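Beta-xylosidase (Uncultured organism, PDB 4MLG) probably hydrolyses xylo-oligosaccharides, releasing xylose from their non-reducing ends, as a calcium-containing beta-propeller enzyme of glycoside hydrolase family 43. Local coordinates at residues A[161-165]-A[166-170]. Residues are numbered along the deposited sequence; the frame is centred on the assembly and turned at random.
Sequences RYRNN and KALEC
Tyr162 and Ala167 meet as a non-hydrogen-bonded pair on one face of a very short antiparallel hairpin, with the tyrosine CE1 3.7 Å from the alanine CB. The ring reaches its neighbour because CG stands beside the backbone N (chi1 -55°), and its CD1 lies 3.5 Å from Ala167 N. Alanine suits this place, since its small methyl lies against the ring. Nearby, Arg163 and Leu168 cross obliquely: Arg163 CG touches Leu168 CD1 at 3.8 Å, hydrocarbon against hydrocarbon. A bend at chi2 (-52°) folds the arginine back, and NH1 donates to Tyr162 O at 3.2 Å, from above the carbonyl plane although the oxygen lies close to the guanidinium plane. NH2 binds Leu172 O, tying the following loop to the hairpin; an alanine at Arg163 would probably leave the carbonyl oxygens of Tyr162 and Leu172 without these donors and remove the CG that packs on the Leu168 methyls.

The backbone sets this register. Arg163 N donates to Lys166 O at 2.9 Å, Lys166 N returns a bond to Arg163 O at 3.1 Å, and Leu168 N donates to Arg161 O. Asn164 and Asn165 occupy the turn with positive phi, a conformation asparagine tolerates well, and the Asn165 amide is fixed by Tyr133 OH and Pro199 O. At the open end of the hairpin Arg161 NE forms a salt bridge with Glu169 OE1 of the second subunit, whose Gln104 O accepts from Lys166 NZ and whose Cys170 is joined by a disulfide to Cys170 here. The whole is a beta hairpin with a two-residue loop, Asn164 and Asn165, forming a type I' turn from Arg163 to Lys166, placed at the dimer interface of this beta-propeller enzyme.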
# COMPACT_ATOMS: atom_id res chain seq x y z
N ARG A 161 -5.99 -4.05 10.22
CA ARG A 161 -4.63 -3.54 10.07
C ARG A 161 -4.61 -2.01 10.11
O ARG A 161 -3.54 -1.40 10.23
CB ARG A 161 -4.00 -4.03 8.77
CG ARG A 161 -3.78 -5.53 8.69
CD ARG A 161 -3.15 -5.91 7.36
NE ARG A 161 -2.82 -7.33 7.28
CZ ARG A 161 -2.25 -7.90 6.22
NH1 ARG A 161 -1.94 -7.17 5.16
NH2 ARG A 161 -1.99 -9.20 6.22
N TYR A 162 -5.78 -1.40 10.01
CA TYR A 162 -5.87 0.05 9.89
C TYR A 162 -6.66 0.70 11.03
O TYR A 162 -7.68 0.17 11.48
CB TYR A 162 -6.51 0.44 8.55
CG TYR A 162 -5.81 -0.15 7.34
CD1 TYR A 162 -4.82 0.56 6.67
CD2 TYR A 162 -6.14 -1.42 6.87
CE1 TYR A 162 -4.19 0.02 5.57
CE2 TYR A 162 -5.51 -1.96 5.77
CZ TYR A 162 -4.53 -1.24 5.12
OH TYR A 162 -3.91 -1.78 4.02
N ARG A 163 -6.17 1.85 11.49
CA ARG A 163 -6.92 2.71 12.39
C ARG A 163 -6.94 4.11 11.80
O ARG A 163 -5.89 4.71 11.57
CB ARG A 163 -6.30 2.74 13.79
CG ARG A 163 -6.58 1.50 14.63
CD ARG A 163 -8.07 1.18 14.68
NE ARG A 163 -8.38 0.10 15.61
CZ ARG A 163 -8.28 -1.19 15.33
NH1 ARG A 163 -7.86 -1.58 14.13
NH2 ARG A 163 -8.59 -2.10 16.24
N ASN A 164 -8.15 4.62 11.54
CA ASN A 164 -8.34 5.91 10.90
C ASN A 164 -7.60 6.00 9.57
O ASN A 164 -6.84 6.94 9.33
CB ASN A 164 -7.92 7.05 11.83
CG ASN A 164 -8.69 7.05 13.14
OD1 ASN A 164 -8.10 7.07 14.22
ND2 ASN A 164 -10.02 7.01 13.04
N ASN A 165 -7.83 5.01 8.72
CA ASN A 165 -7.23 4.92 7.38
C ASN A 165 -5.71 4.74 7.37
O ASN A 165 -5.10 4.63 6.30
CB ASN A 165 -7.63 6.12 6.52
CG ASN A 165 -9.13 6.34 6.49
OD1 ASN A 165 -9.92 5.39 6.44
ND2 ASN A 165 -9.54 7.61 6.53
N LYS A 166 -5.10 4.69 8.55
CA LYS A 166 -3.65 4.55 8.66
C LYS A 166 -3.27 3.15 9.13
O LYS A 166 -3.74 2.68 10.16
CB LYS A 166 -3.07 5.59 9.62
CG LYS A 166 -3.48 7.02 9.31
CD LYS A 166 -3.14 7.39 7.87
CE LYS A 166 -3.63 8.79 7.54
NZ LYS A 166 -3.36 9.15 6.12
N ALA A 167 -2.40 2.49 8.37
CA ALA A 167 -1.97 1.13 8.68
C ALA A 167 -1.24 1.06 10.02
O ALA A 167 -0.46 1.95 10.35
CB ALA A 167 -1.09 0.57 7.57
N LEU A 168 -1.50 -0.00 10.77
CA LEU A 168 -0.82 -0.21 12.05
C LEU A 168 0.46 -1.02 11.85
O LEU A 168 0.58 -1.77 10.88
CB LEU A 168 -1.75 -0.94 13.02
CG LEU A 168 -2.98 -0.20 13.52
CD1 LEU A 168 -3.90 -1.13 14.30
CD2 LEU A 168 -2.58 0.99 14.38
N GLU A 169 1.41 -0.85 12.77
CA GLU A 169 2.62 -1.65 12.77
C GLU A 169 2.23 -3.11 12.95
O GLU A 169 2.79 -4.00 12.31
CB GLU A 169 3.55 -1.21 13.90
CG GLU A 169 4.79 -2.07 14.08
CD GLU A 169 5.92 -1.71 13.13
OE1 GLU A 169 5.69 -0.89 12.21
OE2 GLU A 169 7.04 -2.23 13.30
N CYS A 170 1.25 -3.35 13.81
CA CYS A 170 0.72 -4.69 14.04
C CYS A 170 -0.81 -4.65 14.06
O CYS A 170 -1.40 -3.77 14.68
CB CYS A 170 1.25 -5.25 15.35
SG CYS A 170 0.70 -6.93 15.73